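Local structure of major capsid protein (Paramecium bursaria Chlorella virus 1, 5TIP) at residues Val55-Ser60 with Met201-Asp206; Leu118-Asp123 with Tyr147-Phe152; Ile151-Gln156 with Leu160-Ile165; Ile227-Phe232 with Gly430-Ala435. The protein self-assembles, as glycosylated trimers, into the large icosahedral capsid of a chlorella virus, where it is the major shell protein. All coordinates share one frame; numbering follows the deposited sequence.

Contact 1 of 4, residues Val55-Ser60 with Met201-Asp206; sequences VSTQIS and MSVWVD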
loop_
_atom_site.group_PDB
_atom_site.type_symbol
_atom_site.label_atom_id
_atom_site.label_comp_id
_atom_site.label_asym_id
_atom_site.label_seq_id
_atom_site.Cartn_x
_atom_site.Cartn_y
_atom_site.Cartn_z
ATOM N N VAL A 55 -14.815 22.127 -24.799
ATOM C CA VAL A 55 -13.646 22.120 -25.666
ATOM C C VAL A 55 -13.377 20.684 -26.090
ATOM O O VAL A 55 -13.837 19.727 -25.462
ATOM C CB VAL A 55 -12.408 22.731 -24.981
ATOM C CG1 VAL A 55 -12.647 24.198 -24.663
ATOM C CG2 VAL A 55 -12.074 21.959 -23.718
ATOM N N SER A 56 -12.625 20.538 -27.178
ATOM C CA SER A 56 -12.320 19.222 -27.716
ATOM C C SER A 56 -10.868 19.176 -28.165
ATOM O O SER A 56 -10.215 20.207 -28.339
ATOM C CB SER A 56 -13.242 18.857 -28.886
ATOM O OG SER A 56 -13.048 19.735 -29.980
ATOM N N THR A 57 -10.373 17.955 -28.354
ATOM C CA THR A 57 -9.006 17.719 -28.792
ATOM C C THR A 57 -8.984 16.533 -29.741
ATOM O O THR A 57 -9.547 15.480 -29.432
ATOM C CB THR A 57 -8.078 17.455 -27.597
ATOM O OG1 THR A 57 -7.710 18.698 -26.987
ATOM C CG2 THR A 57 -6.824 16.713 -28.034
ATOM N N GLN A 58 -8.327 16.701 -30.885
ATOM C CA GLN A 58 -8.065 15.606 -31.808
ATOM C C GLN A 58 -6.630 15.146 -31.596
ATOM O O GLN A 58 -5.692 15.933 -31.767
ATOM C CB GLN A 58 -8.279 16.037 -33.259
ATOM C CG GLN A 58 -8.133 14.901 -34.262
ATOM C CD GLN A 58 -8.218 15.371 -35.702
ATOM O OE1 GLN A 58 -9.296 15.399 -36.296
ATOM N NE2 GLN A 58 -7.076 15.739 -36.273
ATOM N N ILE A 59 -6.462 13.879 -31.212
ATOM C CA ILE A 59 -5.133 13.373 -30.889
ATOM C C ILE A 59 -4.271 13.423 -32.140
ATOM O O ILE A 59 -4.564 12.761 -33.143
ATOM C CB ILE A 59 -5.214 11.951 -30.324
ATOM C CG1 ILE A 59 -6.163 11.898 -29.127
ATOM C CG2 ILE A 59 -3.831 11.458 -29.924
ATOM C CD1 ILE A 59 -5.771 12.814 -27.995
ATOM N N SER A 60 -3.207 14.216 -32.089
ATOM C CA SER A 60 -2.302 14.299 -33.222
ATOM C C SER A 60 -1.534 12.993 -33.367
ATOM O O SER A 60 -1.288 12.278 -32.393
ATOM C CB SER A 60 -1.335 15.470 -33.050
ATOM O OG SER A 60 -0.577 15.331 -31.861
ATOM N N MET A 201 -5.937 25.672 -19.590
ATOM C CA MET A 201 -5.978 24.231 -19.784
ATOM C C MET A 201 -4.971 23.812 -20.844
ATOM O O MET A 201 -4.705 24.546 -21.800
ATOM C CB MET A 201 -7.377 23.752 -20.198
ATOM C CG MET A 201 -7.504 22.238 -20.289
ATOM S SD MET A 201 -9.036 21.689 -21.057
ATOM C CE MET A 201 -10.136 23.001 -20.563
ATOM N N SER A 202 -4.409 22.620 -20.656
ATOM C CA SER A 202 -3.573 21.986 -21.661
ATOM C C SER A 202 -3.745 20.478 -21.542
ATOM O O SER A 202 -3.942 19.946 -20.446
ATOM C CB SER A 202 -2.099 22.376 -21.508
ATOM O OG SER A 202 -1.597 22.002 -20.238
ATOM N N VAL A 203 -3.678 19.798 -22.683
ATOM C CA VAL A 203 -3.855 18.353 -22.756
ATOM C C VAL A 203 -2.543 17.743 -23.221
ATOM O O VAL A 203 -1.966 18.187 -24.221
ATOM C CB VAL A 203 -5.007 17.967 -23.701
ATOM C CG1 VAL A 203 -5.188 16.458 -23.731
ATOM C CG2 VAL A 203 -6.294 18.656 -23.275
ATOM N N TRP A 204 -2.071 16.733 -22.496
ATOM C CA TRP A 204 -0.816 16.064 -22.805
ATOM C C TRP A 204 -1.071 14.574 -22.975
ATOM O O TRP A 204 -1.742 13.956 -22.141
ATOM C CB TRP A 204 0.218 16.314 -21.705
ATOM C CG TRP A 204 0.632 17.751 -21.613
ATOM C CD1 TRP A 204 -0.063 18.768 -21.025
ATOM C CD2 TRP A 204 1.830 18.335 -22.136
ATOM N NE1 TRP A 204 0.630 19.946 -21.145
ATOM C CE2 TRP A 204 1.796 19.706 -21.822
ATOM C CE3 TRP A 204 2.929 17.828 -22.836
ATOM C CZ2 TRP A 204 2.818 20.579 -22.185
ATOM C CZ3 TRP A 204 3.941 18.695 -23.195
ATOM C CH2 TRP A 204 3.880 20.055 -22.870
ATOM N N VAL A 205 -0.543 14.004 -24.055
ATOM C CA VAL A 205 -0.736 12.599 -24.393
ATOM C C VAL A 205 0.629 11.928 -24.466
ATOM O O VAL A 205 1.559 12.466 -25.078
ATOM C CB VAL A 205 -1.501 12.437 -25.720
ATOM C CG1 VAL A 205 -1.604 10.971 -26.104
ATOM C CG2 VAL A 205 -2.885 13.053 -25.606
ATOM N N ASP A 206 0.747 10.760 -23.839
ATOM C CA ASP A 206 1.982 9.984 -23.859
ATOM C C ASP A 206 1.972 9.047 -25.062
ATOM O O ASP A 206 1.100 8.180 -25.172
ATOM C CB ASP A 206 2.142 9.190 -22.563
ATOM C CG ASP A 206 2.565 10.059 -21.395
ATOM O OD1 ASP A 206 1.829 11.011 -21.060
ATOM O OD2 ASP A 206 3.632 9.784 -20.805
#
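Three side-chain pairs bridge segments 55-60 and 201-206: V55 with M201, T57 with V203, and I59 with V205. The two chains run in nearly the same direction, 19° apart, and the CA atoms of T57 and V203 are 8.0 Å from each other. That spacing is too wide for neighbouring strands of one sheet, and the two segments meet through side chains alone.

M201 makes the longest reach. From CB its chain passes to CG, which stands anti to the backbone N (chi1 -175°), and this carries it straight across toward V55. SD is the first atom to arrive, 4.0 Å from V55 CG2. The chain then bends (chi3 -31°), laying CE alongside the same methyl, with M201 CE 3.8 Å from V55 CG2. In the middle pair, V203 CG2 meets T57 OG1 at 4.0 Å, a van der Waals contact with a methyl; the hydroxyl has its polar partner in T44 O. At the far end the tip of I59 swings inward, and its CD1 touches V205 CG2 at 3.8 Å.

Alternate residues of 201-206 serve the other face of the strand. There W204 NE1 donates to S202 OG, 3.2 Å away and close to the indole plane, while the ring makes a cation-pi contact with R328 of a second subunit. Strand 54-58 pairs with 172-178, whereas 200-210 pairs with 36-42 and 65-76, so the three side-chain pairs join two separate sheets. Such face-to-face packing is typical of the beta sandwich of a viral jelly roll, here the N-terminal one of the double jelly-roll capsid protein.

Contact 2 of 4, residues Leu118-Asp123 with Tyr147-Phe152; sequences LFRMND and YVPLIF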
loop_
_atom_site.group_PDB
_atom_site.type_symbol
_atom_site.label_atom_id
_atom_site.label_comp_id
_atom_site.label_asym_id
_atom_site.label_seq_id
_atom_site.Cartn_x
_atom_site.Cartn_y
_atom_site.Cartn_z
ATOM N N LEU A 118 -13.093 4.405 -4.165
ATOM C CA LEU A 118 -13.130 2.948 -4.151
ATOM C C LEU A 118 -11.809 2.296 -4.542
ATOM O O LEU A 118 -11.388 1.339 -3.888
ATOM C CB LEU A 118 -14.233 2.439 -5.086
ATOM C CG LEU A 118 -15.666 2.439 -4.554
ATOM C CD1 LEU A 118 -16.631 2.075 -5.666
ATOM C CD2 LEU A 118 -15.807 1.472 -3.389
ATOM N N PHE A 119 -11.144 2.784 -5.588
ATOM C CA PHE A 119 -10.053 2.046 -6.207
ATOM C C PHE A 119 -8.686 2.700 -6.048
ATOM O O PHE A 119 -7.684 2.107 -6.461
ATOM C CB PHE A 119 -10.363 1.820 -7.690
ATOM C CG PHE A 119 -11.600 1.003 -7.916
ATOM C CD1 PHE A 119 -11.579 -0.368 -7.731
ATOM C CD2 PHE A 119 -12.789 1.607 -8.287
ATOM C CE1 PHE A 119 -12.715 -1.124 -7.925
ATOM C CE2 PHE A 119 -13.931 0.856 -8.483
ATOM C CZ PHE A 119 -13.894 -0.512 -8.300
ATOM N N ARG A 120 -8.610 3.894 -5.477
ATOM C CA ARG A 120 -7.332 4.440 -5.050
ATOM C C ARG A 120 -7.198 4.299 -3.540
ATOM O O ARG A 120 -8.188 4.198 -2.812
ATOM C CB ARG A 120 -7.180 5.904 -5.469
ATOM C CG ARG A 120 -6.792 6.075 -6.929
ATOM C CD ARG A 120 -6.200 7.449 -7.197
ATOM N NE ARG A 120 -6.097 7.722 -8.627
ATOM C CZ ARG A 120 -7.084 8.222 -9.362
ATOM N NH1 ARG A 120 -8.251 8.507 -8.801
ATOM N NH2 ARG A 120 -6.908 8.436 -10.658
ATOM N N MET A 121 -5.953 4.284 -3.075
ATOM C CA MET A 121 -5.696 4.050 -1.663
ATOM C C MET A 121 -4.297 4.530 -1.317
ATOM O O MET A 121 -3.445 4.708 -2.191
ATOM C CB MET A 121 -5.842 2.568 -1.305
ATOM C CG MET A 121 -4.810 1.679 -1.981
ATOM S SD MET A 121 -5.062 -0.082 -1.684
ATOM C CE MET A 121 -6.583 -0.368 -2.584
ATOM N N ASN A 122 -4.087 4.745 -0.023
ATOM C CA ASN A 122 -2.753 4.909 0.580
ATOM C C ASN A 122 -2.109 6.179 0.012
ATOM O O ASN A 122 -2.815 7.169 -0.235
ATOM C CB ASN A 122 -1.962 3.636 0.372
ATOM C CG ASN A 122 -2.616 2.438 1.020
ATOM O OD1 ASN A 122 -3.237 2.556 2.075
ATOM N ND2 ASN A 122 -2.484 1.275 0.393
ATOM N N ASP A 123 -0.785 6.180 -0.188
ATOM C CA ASP A 123 -0.084 7.375 -0.650
ATOM C C ASP A 123 -0.453 7.730 -2.084
ATOM O O ASP A 123 -0.418 8.909 -2.455
ATOM C CB ASP A 123 1.425 7.169 -0.536
ATOM C CG ASP A 123 1.909 7.214 0.895
ATOM O OD1 ASP A 123 1.101 7.525 1.795
ATOM O OD2 ASP A 123 3.099 6.920 1.119
ATOM N N TYR A 147 -3.080 18.507 -12.236
ATOM C CA TYR A 147 -2.926 17.446 -13.225
ATOM C C TYR A 147 -4.034 16.428 -13.003
ATOM O O TYR A 147 -4.037 15.720 -11.991
ATOM C CB TYR A 147 -1.556 16.779 -13.112
ATOM C CG TYR A 147 -0.379 17.727 -13.178
ATOM C CD1 TYR A 147 0.117 18.330 -12.030
ATOM C CD2 TYR A 147 0.253 17.995 -14.382
ATOM C CE1 TYR A 147 1.199 19.187 -12.085
ATOM C CE2 TYR A 147 1.338 18.847 -14.446
ATOM C CZ TYR A 147 1.806 19.439 -13.296
ATOM O OH TYR A 147 2.885 20.290 -13.357
ATOM N N VAL A 148 -4.971 16.349 -13.943
ATOM C CA VAL A 148 -6.087 15.412 -13.860
ATOM C C VAL A 148 -5.790 14.256 -14.813
ATOM O O VAL A 148 -5.846 14.450 -16.038
ATOM C CB VAL A 148 -7.420 16.087 -14.201
ATOM C CG1 VAL A 148 -8.570 15.117 -13.986
ATOM C CG2 VAL A 148 -7.609 17.339 -13.359
ATOM N N PRO A 149 -5.465 13.063 -14.311
ATOM C CA PRO A 149 -5.189 11.932 -15.207
ATOM C C PRO A 149 -6.481 11.242 -15.626
ATOM O O PRO A 149 -7.352 10.965 -14.797
ATOM C CB PRO A 149 -4.315 11.011 -14.351
ATOM C CG PRO A 149 -4.780 11.277 -12.952
ATOM C CD PRO A 149 -5.209 12.728 -12.899
ATOM N N LEU A 150 -6.603 10.965 -16.920
ATOM C CA LEU A 150 -7.763 10.247 -17.422
ATOM C C LEU A 150 -7.615 8.759 -17.135
ATOM O O LEU A 150 -6.505 8.233 -17.019
ATOM C CB LEU A 150 -7.938 10.480 -18.924
ATOM C CG LEU A 150 -8.177 11.925 -19.368
ATOM C CD1 LEU A 150 -8.514 11.983 -20.852
ATOM C CD2 LEU A 150 -9.271 12.582 -18.538
ATOM N N ILE A 151 -8.752 8.078 -17.012
ATOM C CA ILE A 151 -8.747 6.678 -16.603
ATOM C C ILE A 151 -9.543 5.832 -17.588
ATOM O O ILE A 151 -10.307 4.946 -17.186
ATOM C CB ILE A 151 -9.288 6.516 -15.170
ATOM C CG1 ILE A 151 -10.600 7.285 -14.996
ATOM C CG2 ILE A 151 -8.252 6.984 -14.158
ATOM C CD1 ILE A 151 -11.141 7.270 -13.582
ATOM N N PHE A 152 -9.368 6.089 -18.882
ATOM C CA PHE A 152 -9.950 5.224 -19.894
ATOM C C PHE A 152 -9.141 3.929 -19.983
ATOM O O PHE A 152 -8.144 3.740 -19.279
ATOM C CB PHE A 152 -10.024 5.949 -21.236
ATOM C CG PHE A 152 -10.990 7.101 -21.247
ATOM C CD1 PHE A 152 -12.347 6.890 -21.065
ATOM C CD2 PHE A 152 -10.539 8.398 -21.432
ATOM C CE1 PHE A 152 -13.235 7.949 -21.070
ATOM C CE2 PHE A 152 -11.423 9.461 -21.439
ATOM C CZ PHE A 152 -12.772 9.236 -21.258
HETATM O O HOH W 1 -8.291 10.263 -12.687
#
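R120 lies where helix 109-119 gives way to helix 122-132, and it faces P149 of strand 143-149 and I151 in the loop after it, the CA atoms of R120 and P149 being 12.8 Å apart. The arginine covers a little over half of that distance, and P149 and I151 come to meet its end. Its chain is extended from CG to NE (chi2 -161°, chi3 -168°), which delivers the guanidinium to these two residues. R120 NH2 does the touching: it is 4.0 Å from I151 CG2 and 4.2 Å from P149 CG, both carbons lying obliquely to the guanidinium plane. The I151 and R120 side chains meet at a slant. A water accepts from R120 NH2 at 3.1 Å. Its distance of 2.4 Å to P149 O is too short for an ordinary hydrogen bond, so a bridge to that carbonyl is doubtful.

The firm polar contact comes from the trimer: R120 NH2 is hydrogen-bonded to Y339 OH of a second subunit. Y128 adds a cation-pi contact. The chemistry implies a buried cation held among carbon and aromatic surfaces, with a neighbouring subunit supplying a hydrogen-bond partner.

Contact 3 of 4, residues Ile151-Gln156 with Leu160-Ile165; sequences IFFFNQ and LALPLI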
loop_
_atom_site.group_PDB
_atom_site.type_symbol
_atom_site.label_atom_id
_atom_site.label_comp_id
_atom_site.label_asym_id
_atom_site.label_seq_id
_atom_site.Cartn_x
_atom_site.Cartn_y
_atom_site.Cartn_z
ATOM N N ILE A 151 -8.752 8.078 -17.012
ATOM C CA ILE A 151 -8.747 6.678 -16.603
ATOM C C ILE A 151 -9.543 5.832 -17.588
ATOM O O ILE A 151 -10.307 4.946 -17.186
ATOM C CB ILE A 151 -9.288 6.516 -15.170
ATOM C CG1 ILE A 151 -10.600 7.285 -14.996
ATOM C CG2 ILE A 151 -8.252 6.984 -14.158
ATOM C CD1 ILE A 151 -11.141 7.270 -13.582
ATOM N N PHE A 152 -9.368 6.089 -18.882
ATOM C CA PHE A 152 -9.950 5.224 -19.894
ATOM C C PHE A 152 -9.141 3.929 -19.983
ATOM O O PHE A 152 -8.144 3.740 -19.279
ATOM C CB PHE A 152 -10.024 5.949 -21.236
ATOM C CG PHE A 152 -10.990 7.101 -21.247
ATOM C CD1 PHE A 152 -12.347 6.890 -21.065
ATOM C CD2 PHE A 152 -10.539 8.398 -21.432
ATOM C CE1 PHE A 152 -13.235 7.949 -21.070
ATOM C CE2 PHE A 152 -11.423 9.461 -21.439
ATOM C CZ PHE A 152 -12.772 9.236 -21.258
ATOM N N PHE A 153 -9.570 3.020 -20.863
ATOM C CA PHE A 153 -8.981 1.683 -20.883
ATOM C C PHE A 153 -7.504 1.725 -21.256
ATOM O O PHE A 153 -6.695 0.976 -20.693
ATOM C CB PHE A 153 -9.757 0.770 -21.838
ATOM C CG PHE A 153 -9.720 1.209 -23.274
ATOM C CD1 PHE A 153 -10.668 2.089 -23.767
ATOM C CD2 PHE A 153 -8.748 0.727 -24.137
ATOM C CE1 PHE A 153 -10.639 2.490 -25.089
ATOM C CE2 PHE A 153 -8.713 1.126 -25.458
ATOM C CZ PHE A 153 -9.660 2.007 -25.936
ATOM N N PHE A 154 -7.125 2.596 -22.189
ATOM C CA PHE A 154 -5.730 2.680 -22.600
ATOM C C PHE A 154 -4.903 3.583 -21.695
ATOM O O PHE A 154 -3.696 3.720 -21.921
ATOM C CB PHE A 154 -5.624 3.159 -24.052
ATOM C CG PHE A 154 -6.125 4.556 -24.278
ATOM C CD1 PHE A 154 -7.475 4.804 -24.455
ATOM C CD2 PHE A 154 -5.240 5.619 -24.339
ATOM C CE1 PHE A 154 -7.932 6.090 -24.671
ATOM C CE2 PHE A 154 -5.693 6.906 -24.555
ATOM C CZ PHE A 154 -7.040 7.141 -24.721
ATOM N N ASN A 155 -5.515 4.198 -20.684
ATOM C CA ASN A 155 -4.780 5.017 -19.731
ATOM C C ASN A 155 -4.333 4.246 -18.499
ATOM O O ASN A 155 -3.459 4.729 -17.770
ATOM C CB ASN A 155 -5.635 6.200 -19.270
ATOM C CG ASN A 155 -6.111 7.061 -20.416
ATOM O OD1 ASN A 155 -7.286 7.416 -20.487
ATOM N ND2 ASN A 155 -5.202 7.407 -21.319
ATOM N N GLN A 156 -4.906 3.071 -18.245
ATOM C CA GLN A 156 -4.668 2.366 -16.993
ATOM C C GLN A 156 -3.691 1.206 -17.114
ATOM O O GLN A 156 -3.201 0.723 -16.088
ATOM C CB GLN A 156 -5.994 1.851 -16.424
ATOM C CG GLN A 156 -7.029 2.943 -16.218
ATOM C CD GLN A 156 -8.158 2.512 -15.308
ATOM O OE1 GLN A 156 -8.069 2.638 -14.088
ATOM N NE2 GLN A 156 -9.233 2.001 -15.899
ATOM N N LEU A 160 -3.110 -2.248 -23.071
ATOM C CA LEU A 160 -4.252 -1.824 -23.871
ATOM C C LEU A 160 -3.976 -0.520 -24.613
ATOM O O LEU A 160 -4.905 0.226 -24.929
ATOM C CB LEU A 160 -5.495 -1.683 -22.993
ATOM C CG LEU A 160 -6.024 -2.979 -22.380
ATOM C CD1 LEU A 160 -7.225 -2.697 -21.494
ATOM C CD2 LEU A 160 -6.369 -3.988 -23.465
ATOM N N ALA A 161 -2.703 -0.235 -24.893
ATOM C CA ALA A 161 -2.334 1.002 -25.570
ATOM C C ALA A 161 -3.055 1.126 -26.906
ATOM O O ALA A 161 -3.043 0.199 -27.722
ATOM C CB ALA A 161 -0.821 1.055 -25.781
ATOM N N LEU A 162 -3.679 2.275 -27.125
ATOM C CA LEU A 162 -4.462 2.503 -28.336
ATOM C C LEU A 162 -3.546 2.672 -29.541
ATOM O O LEU A 162 -2.740 3.611 -29.567
ATOM C CB LEU A 162 -5.341 3.736 -28.165
ATOM C CG LEU A 162 -6.309 4.004 -29.318
ATOM C CD1 LEU A 162 -7.335 2.888 -29.407
ATOM C CD2 LEU A 162 -6.989 5.355 -29.155
ATOM N N PRO A 163 -3.631 1.805 -30.555
ATOM C CA PRO A 163 -2.716 1.921 -31.697
ATOM C C PRO A 163 -3.171 2.949 -32.722
ATOM O O PRO A 163 -4.007 2.653 -33.582
ATOM C CB PRO A 163 -2.717 0.505 -32.283
ATOM C CG PRO A 163 -4.069 -0.027 -31.952
ATOM C CD PRO A 163 -4.489 0.610 -30.647
ATOM N N LEU A 164 -2.631 4.168 -32.634
ATOM C CA LEU A 164 -2.927 5.179 -33.643
ATOM C C LEU A 164 -2.412 4.765 -35.014
ATOM O O LEU A 164 -3.010 5.122 -36.034
ATOM C CB LEU A 164 -2.325 6.526 -33.247
ATOM C CG LEU A 164 -2.935 7.275 -32.063
ATOM C CD1 LEU A 164 -2.305 8.651 -31.943
ATOM C CD2 LEU A 164 -4.436 7.391 -32.224
ATOM N N ILE A 165 -1.307 4.017 -35.059
ATOM C CA ILE A 165 -0.754 3.584 -36.334
ATOM C C ILE A 165 -1.688 2.609 -37.039
ATOM O O ILE A 165 -1.640 2.483 -38.268
ATOM C CB ILE A 165 0.645 2.973 -36.129
ATOM C CG1 ILE A 165 1.286 2.645 -37.478
ATOM C CG2 ILE A 165 0.568 1.739 -35.238
ATOM C CD1 ILE A 165 2.526 1.817 -37.376
#
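F153 and F154 carry the 151-156 side of this contact and meet L160 and L162 across a short loop. F152 N donates to N155 OD1 at 2.9 Å, in the carbonyl plane and on a lone pair, and its O accepts from N155 N, together closing the turn.

F153 then offers the edge of its ring, near the ring plane, to L162 CD1, 4.3 Å from F153 CZ. F153 O lies 3.7 Å from L160 CB. In F154, CG stands between the backbone N and the carbonyl carbon (chi1 64°), which turns the ring toward F153 and L162. Its CD1 stands over the centre of the F153 ring, edge to face. One face of the F154 ring takes L162 CB, 4.0 Å from F154 CG, and the opposite face takes N155 CG. The packing is tight at its root: F154 CB is 3.1 Å from L160 O. N155 then bonds through ND2 to T67 O.

L160 packs on Y30 and A161 on F26, both of a third subunit. Between side chains the chemistry is apolar, backbone carbonyls pack against side-chain carbons, no polar bond joins the segments, and the buried amide of N155 is satisfied by backbone partners.

Contact 4 of 4, residues Ile227-Phe232 with Gly430-Ala435; sequences IEQLQF and GGLAYA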
loop_
_atom_site.group_PDB
_atom_site.type_symbol
_atom_site.label_atom_id
_atom_site.label_comp_id
_atom_site.label_asym_id
_atom_site.label_seq_id
_atom_site.Cartn_x
_atom_site.Cartn_y
_atom_site.Cartn_z
ATOM N N ILE A 227 -11.603 -4.308 -23.668
ATOM C CA ILE A 227 -11.572 -3.018 -22.998
ATOM C C ILE A 227 -12.675 -2.967 -21.947
ATOM O O ILE A 227 -13.536 -3.843 -21.866
ATOM C CB ILE A 227 -11.704 -1.848 -23.992
ATOM C CG1 ILE A 227 -13.142 -1.740 -24.503
ATOM C CG2 ILE A 227 -10.740 -2.023 -25.152
ATOM C CD1 ILE A 227 -13.397 -0.518 -25.355
ATOM N N GLU A 228 -12.641 -1.914 -21.138
ATOM C CA GLU A 228 -13.655 -1.666 -20.128
ATOM C C GLU A 228 -14.368 -0.359 -20.443
ATOM O O GLU A 228 -13.780 0.569 -21.006
ATOM C CB GLU A 228 -13.039 -1.614 -18.728
ATOM C CG GLU A 228 -12.437 -2.938 -18.294
ATOM C CD GLU A 228 -11.865 -2.899 -16.893
ATOM O OE1 GLU A 228 -12.125 -1.915 -16.169
ATOM O OE2 GLU A 228 -11.146 -3.850 -16.518
ATOM N N GLN A 229 -15.643 -0.298 -20.074
ATOM C CA GLN A 229 -16.468 0.875 -20.300
ATOM C C GLN A 229 -17.188 1.242 -19.013
ATOM O O GLN A 229 -17.383 0.409 -18.126
ATOM C CB GLN A 229 -17.503 0.636 -21.405
ATOM C CG GLN A 229 -16.925 0.373 -22.774
ATOM C CD GLN A 229 -18.003 0.050 -23.784
ATOM O OE1 GLN A 229 -18.731 -0.932 -23.639
ATOM N NE2 GLN A 229 -18.128 0.887 -24.804
ATOM N N LEU A 230 -17.586 2.504 -18.923
ATOM C CA LEU A 230 -18.412 2.980 -17.828
ATOM C C LEU A 230 -19.838 3.174 -18.324
ATOM O O LEU A 230 -20.057 3.694 -19.424
ATOM C CB LEU A 230 -17.875 4.292 -17.252
ATOM C CG LEU A 230 -18.720 4.882 -16.121
ATOM C CD1 LEU A 230 -18.583 4.054 -14.850
ATOM C CD2 LEU A 230 -18.362 6.336 -15.867
ATOM N N GLN A 231 -20.802 2.749 -17.518
ATOM C CA GLN A 231 -22.211 2.953 -17.813
ATOM C C GLN A 231 -22.805 3.849 -16.742
ATOM O O GLN A 231 -22.595 3.620 -15.546
ATOM C CB GLN A 231 -22.973 1.628 -17.889
ATOM C CG GLN A 231 -22.470 0.690 -18.970
ATOM C CD GLN A 231 -23.282 -0.587 -19.060
ATOM O OE1 GLN A 231 -24.443 -0.570 -19.465
ATOM N NE2 GLN A 231 -22.673 -1.703 -18.678
ATOM N N PHE A 232 -23.535 4.870 -17.177
ATOM C CA PHE A 232 -24.191 5.800 -16.264
ATOM C C PHE A 232 -25.313 6.475 -17.031
ATOM O O PHE A 232 -25.056 7.179 -18.012
ATOM C CB PHE A 232 -23.195 6.828 -15.723
ATOM C CG PHE A 232 -23.820 7.883 -14.858
ATOM C CD1 PHE A 232 -24.262 7.582 -13.582
ATOM C CD2 PHE A 232 -23.959 9.180 -15.322
ATOM C CE1 PHE A 232 -24.834 8.554 -12.786
ATOM C CE2 PHE A 232 -24.530 10.155 -14.532
ATOM C CZ PHE A 232 -24.969 9.842 -13.261
ATOM N N GLY A 430 -11.458 1.408 -36.376
ATOM C CA GLY A 430 -11.799 0.708 -35.155
ATOM C C GLY A 430 -13.271 0.851 -34.837
ATOM O O GLY A 430 -13.904 1.859 -35.151
ATOM N N GLY A 431 -13.811 -0.181 -34.195
ATOM C CA GLY A 431 -15.211 -0.185 -33.822
ATOM C C GLY A 431 -15.476 -1.206 -32.744
ATOM O O GLY A 431 -14.827 -2.255 -32.685
ATOM N N LEU A 432 -16.440 -0.897 -31.883
ATOM C CA LEU A 432 -16.805 -1.799 -30.803
ATOM C C LEU A 432 -17.602 -2.981 -31.339
ATOM O O LEU A 432 -18.424 -2.838 -32.249
ATOM C CB LEU A 432 -17.613 -1.052 -29.744
ATOM C CG LEU A 432 -16.840 0.025 -28.978
ATOM C CD1 LEU A 432 -17.752 0.744 -28.006
ATOM C CD2 LEU A 432 -15.655 -0.589 -28.250
ATOM N N ALA A 433 -17.356 -4.159 -30.760
ATOM C CA ALA A 433 -18.041 -5.367 -31.201
ATOM C C ALA A 433 -19.463 -5.443 -30.662
ATOM O O ALA A 433 -20.337 -6.020 -31.320
ATOM C CB ALA A 433 -17.257 -6.610 -30.777
ATOM N N TYR A 434 -19.724 -4.868 -29.490
ATOM C CA TYR A 434 -21.038 -4.951 -28.872
ATOM C C TYR A 434 -21.522 -3.557 -28.516
ATOM O O TYR A 434 -20.811 -2.796 -27.848
ATOM C CB TYR A 434 -21.007 -5.853 -27.630
ATOM C CG TYR A 434 -20.455 -7.229 -27.918
ATOM C CD1 TYR A 434 -21.249 -8.194 -28.524
ATOM C CD2 TYR A 434 -19.143 -7.561 -27.609
ATOM C CE1 TYR A 434 -20.758 -9.452 -28.800
ATOM C CE2 TYR A 434 -18.640 -8.824 -27.886
ATOM C CZ TYR A 434 -19.454 -9.764 -28.482
ATOM O OH TYR A 434 -18.965 -11.021 -28.762
ATOM N N ALA A 435 -22.740 -3.241 -28.955
ATOM C CA ALA A 435 -23.367 -1.955 -28.704
ATOM C C ALA A 435 -24.375 -2.031 -27.570
ATOM O O ALA A 435 -24.626 -1.019 -26.909
ATOM C CB ALA A 435 -24.049 -1.419 -29.971
#
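The apolar part of this contact is a single touch, I227 CD1 against L432 CD2 at 3.7 Å, with the two side chains crossing at about a right angle. I227 sends CG1 between its backbone N and carbonyl carbon (chi1 74°), and the extended remainder (chi2 173°) puts CD1 at L432. Both residues also pack on I104 of strand 102-108.

The second kind of interaction sets an amide against a methyl. Q229 and L432 approach from opposite directions, and Q229 NE2 comes to 3.2 Å from L432 CD1, a close approach for nitrogen and carbon. The amide has its real polar partners outside the two segments: NE2 donates to I104 O, while OE1 accepts from ND2 of both N419 and N421. These three hydrogen bonds fix the rotation of the Q229 amide.

Backbone bonding accounts plausibly for the spacing. I227 pairs with N421 and Q229 with N419, while G431 pairs with R424 and A433 with V422, all on strand 412-426. The CA atoms of I227 and L432 are 9.5 Å apart, consistent with that strand lying between them. The chemistry implies that L432 packs against a polar group whose orientation is already set by its neighbours.

Contacts 1, 2 and 3 are buried within the N-terminal region, whereas contact 4 is only partly buried and belongs to the C-terminal sheet that holds strands 223-237, 412-426 and 429-432. Contact 3 touches all the others: I59 CG2 of contact 1 lies 3.8 Å from its L164 CD1, F153 CD2 lies 3.5 Å from I227 CG2 of contact 4, and I151 and F152 are shared with contact 2. Contacts 1, 2 and 3 all reach the sheet containing strands 65-76, 143-149 and 200-210. Chemistry follows place: largely aliphatic between two sheets in contact 1, aromatic in contact 3, a cation at a subunit interface in contact 2, and a bonded amide beside leucine in contact 4.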